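Local coordinates for protein SAM-dependent methyltransferase (PDB 3D2L) that probably transfers a methyl group from S-adenosylmethionine to an acceptor, as other members of its family do, at residues A[35-40]-A[97-102]. Residues are numbered along the deposited sequence; the frame is centred on the assembly and turned at random.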
ATOM      1  N   LYS A  35       8.709  -6.155 -17.219  1.00 33.54           N
ATOM      2  CA  LYS A  35       9.596  -5.260 -16.488  1.00 33.75           C
ATOM      3  C   LYS A  35       9.761  -5.651 -15.013  1.00 33.81           C
ATOM      4  O   LYS A  35       9.023  -6.495 -14.469  1.00 29.73           O
ATOM      5  CB  LYS A  35       9.143  -3.804 -16.646  1.00 34.19           C
ATOM      6  CG  LYS A  35       9.250  -3.334 -18.095  1.00 39.63           C
ATOM      7  CD  LYS A  35       9.895  -1.986 -18.187  1.00 41.29           C
ATOM      8  CE  LYS A  35      10.367  -1.648 -19.593  1.00 44.01           C
ATOM      9  NZ  LYS A  35       9.393  -0.824 -20.301  1.00 47.41           N
ATOM     10  N   ARG A  36      10.766  -5.030 -14.395  1.00 34.27           N
ATOM     11  CA  ARG A  36      11.179  -5.290 -13.027  1.00 36.91           C
ATOM     12  C   ARG A  36      10.563  -4.246 -12.149  1.00 33.11           C
ATOM     13  O   ARG A  36      10.725  -3.063 -12.413  1.00 28.83           O
ATOM     14  CB  ARG A  36      12.703  -5.264 -12.884  1.00 34.58           C
ATOM     15  CG  ARG A  36      13.393  -6.309 -13.756  1.00 43.78           C
ATOM     16  CD  ARG A  36      14.939  -6.278 -13.675  1.00 45.14           C
ATOM     17  NE  ARG A  36      15.497  -4.947 -13.935  1.00 56.33           N
ATOM     18  CZ  ARG A  36      15.537  -4.347 -15.127  1.00 60.95           C
ATOM     19  NH1 ARG A  36      15.038  -4.931 -16.221  1.00 67.18           N
ATOM     20  NH2 ARG A  36      16.069  -3.125 -15.222  1.00 59.02           N
ATOM     21  N   ILE A  37       9.840  -4.718 -11.137  1.00 31.93           N
ATOM     22  CA  ILE A  37       9.118  -3.883 -10.184  1.00 32.52           C
ATOM     23  C   ILE A  37       9.450  -4.198  -8.728  1.00 32.45           C
ATOM     24  O   ILE A  37       9.582  -5.363  -8.332  1.00 32.35           O
ATOM     25  CB  ILE A  37       7.560  -4.031 -10.305  1.00 32.85           C
ATOM     26  CG1 ILE A  37       7.067  -3.579 -11.677  1.00 35.28           C
ATOM     27  CG2 ILE A  37       6.831  -3.221  -9.211  1.00 33.31           C
ATOM     28  CD1 ILE A  37       5.542  -3.395 -11.772  1.00 34.06           C
ATOM     29  N   ALA A  38       9.603  -3.139  -7.948  1.00 29.26           N
ATOM     30  CA  ALA A  38       9.723  -3.242  -6.499  1.00 29.99           C
ATOM     31  C   ALA A  38       8.374  -2.771  -5.944  1.00 30.26           C
ATOM     32  O   ALA A  38       7.942  -1.624  -6.161  1.00 28.85           O
ATOM     33  CB  ALA A  38      10.878  -2.396  -5.967  1.00 28.74           C
ATOM     34  N   ASP A  39       7.682  -3.673  -5.274  1.00 30.10           N
ATOM     35  CA  ASP A  39       6.373  -3.376  -4.644  1.00 30.49           C
ATOM     36  C   ASP A  39       6.658  -3.196  -3.179  1.00 31.38           C
ATOM     37  O   ASP A  39       6.963  -4.153  -2.452  1.00 31.22           O
ATOM     38  CB  ASP A  39       5.404  -4.520  -4.883  1.00 32.42           C
ATOM     39  CG  ASP A  39       4.005  -4.227  -4.362  1.00 38.08           C
ATOM     40  OD1 ASP A  39       3.543  -3.053  -4.482  1.00 32.13           O
ATOM     41  OD2 ASP A  39       3.386  -5.193  -3.851  1.00 35.50           O
ATOM     42  N   ILE A  40       6.549  -1.960  -2.742  1.00 32.49           N
ATOM     43  CA  ILE A  40       6.936  -1.589  -1.419  1.00 34.47           C
ATOM     44  C   ILE A  40       5.753  -1.367  -0.471  1.00 36.18           C
ATOM     45  O   ILE A  40       4.715  -0.929  -0.855  1.00 37.91           O
ATOM     46  CB  ILE A  40       7.972  -0.457  -1.445  1.00 37.59           C
ATOM     47  CG1 ILE A  40       7.336   0.841  -1.786  1.00 42.42           C
ATOM     48  CG2 ILE A  40       9.096  -0.737  -2.487  1.00 29.27           C
ATOM     49  CD1 ILE A  40       8.313   1.882  -2.075  1.00 44.14           C
ATOM     50  N   VAL A  97      15.562  -1.587 -10.965  1.00 40.38           N
ATOM     51  CA  VAL A  97      14.108  -1.751 -11.195  1.00 37.62           C
ATOM     52  C   VAL A  97      13.599  -0.666 -12.127  1.00 34.22           C
ATOM     53  O   VAL A  97      14.054   0.463 -12.097  1.00 31.21           O
ATOM     54  CB  VAL A  97      13.203  -1.824  -9.900  1.00 39.40           C
ATOM     55  CG1 VAL A  97      13.725  -2.867  -8.920  1.00 42.11           C
ATOM     56  CG2 VAL A  97      12.971  -0.473  -9.244  1.00 36.63           C
ATOM     57  N   ASP A  98      12.619  -1.052 -12.921  1.00 31.99           N
ATOM     58  CA  ASP A  98      11.974  -0.208 -13.887  1.00 31.28           C
ATOM     59  C   ASP A  98      10.822   0.558 -13.300  1.00 29.90           C
ATOM     60  O   ASP A  98      10.418   1.555 -13.873  1.00 29.25           O
ATOM     61  CB  ASP A  98      11.422  -1.075 -15.013  1.00 29.40           C
ATOM     62  CG  ASP A  98      12.480  -1.930 -15.646  1.00 35.28           C
ATOM     63  OD1 ASP A  98      13.450  -1.348 -16.150  1.00 37.35           O
ATOM     64  OD2 ASP A  98      12.330  -3.175 -15.659  1.00 33.91           O
ATOM     65  N   ALA A  99      10.224   0.050 -12.224  1.00 29.98           N
ATOM     66  CA  ALA A  99       9.105   0.739 -11.576  1.00 27.90           C
ATOM     67  C   ALA A  99       9.028   0.380 -10.106  1.00 30.17           C
ATOM     68  O   ALA A  99       9.467  -0.715  -9.684  1.00 28.29           O
ATOM     69  CB  ALA A  99       7.739   0.405 -12.282  1.00 27.43           C
ATOM     70  N   ILE A 100       8.500   1.326  -9.332  1.00 27.98           N
ATOM     71  CA  ILE A 100       8.205   1.145  -7.912  1.00 28.93           C
ATOM     72  C   ILE A 100       6.716   1.329  -7.719  1.00 28.28           C
ATOM     73  O   ILE A 100       6.131   2.305  -8.200  1.00 29.71           O
ATOM     74  CB  ILE A 100       9.032   2.140  -7.008  1.00 26.66           C
ATOM     75  CG1 ILE A 100      10.497   1.773  -7.041  1.00 29.39           C
ATOM     76  CG2 ILE A 100       8.529   2.161  -5.543  1.00 29.29           C
ATOM     77  CD1 ILE A 100      11.352   2.886  -6.451  1.00 28.03           C
ATOM     78  N   THR A 101       6.078   0.370  -7.032  1.00 28.31           N
ATOM     79  CA  THR A 101       4.679   0.474  -6.719  1.00 28.24           C
ATOM     80  C   THR A 101       4.486   0.563  -5.208  1.00 27.98           C
ATOM     81  O   THR A 101       5.092  -0.182  -4.434  1.00 28.46           O
ATOM     82  CB  THR A 101       3.825  -0.701  -7.316  1.00 29.75           C
ATOM     83  OG1 THR A 101       4.374  -1.975  -6.911  1.00 29.99           O
ATOM     84  CG2 THR A 101       3.825  -0.604  -8.842  1.00 27.53           C
ATOM     85  N   ILE A 102       3.593   1.455  -4.801  1.00 27.59           N
ATOM     86  CA  ILE A 102       3.268   1.628  -3.385  1.00 28.98           C
ATOM     87  C   ILE A 102       1.763   1.676  -3.346  1.00 30.65           C
ATOM     88  O   ILE A 102       1.133   2.725  -3.450  1.00 30.85           O
ATOM     89  CB  ILE A 102       3.875   2.899  -2.766  1.00 28.72           C
ATOM     90  CG1 ILE A 102       5.307   3.112  -3.228  1.00 29.65           C
ATOM     91  CG2 ILE A 102       3.791   2.802  -1.270  1.00 25.19           C
ATOM     92  CD1 ILE A 102       5.981   4.294  -2.511  1.00 30.05           C
TER
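Lys-35 lays its aliphatic chain across the Asp-98 carboxylate at about a right angle, CD 3.6 Å from Asp-98 CG, while its ammonium end runs on to a salt bridge with Glu-32. At Arg-36 the same carboxylate is used twice. Asp-98 OD2 accepts the backbone N of Arg-36 at 2.7 Å through its anti lone pair, an almost straight bond (172°), and also sits over one face of the guanidinium. The salt bridge from OD2 to Arg-36 NH1 (3.3 Å) is therefore one of charge alone, with no N-H aimed at the oxygen; NE is hydrogen-bonded to Pro-96 O instead. An alanine in place of Asp-98 would probably leave the Arg-36 amide without its acceptor and the guanidinium without this counter-charge. Arg-36 O takes two donors, Asp-98 N and Ala-99 N, where the chain turns a corner at Asp-98. From Ile-37 onward the pairing is regular and parallel, and Ile-37 CG1 meets Ala-99 CB on the face covered by helix 20-30. These are central neighbours in the Rossmann-like methyltransferase sheet, order 3-2-1-4-5-7-6, with strand 56-61 hydrogen-bonded along the other edge of 36-40. Ala-38 N binds Ala-99 O, and Ala-38 O receives Thr-101 N; Ala-38 CB lies on the other face, 4.1 Å from Val-97 CG1. The buried Asp-39 has CG anti to its backbone nitrogen (chi1 -175°), which brings OD1 within 2.8 Å of Thr-101 OG1; the hydroxyl donates from above the carboxylate plane, and OD2 is hydrogen-bonded to Thr-48 OG1. Ile-40 N closes the ladder on Thr-101 O, 2.9 Å away, and the Ile-40 side chain packs tightly on Ile-102, CD1 to CD1 3.4 Å, with Ile-100 CG2 also against Ile-40 CD1.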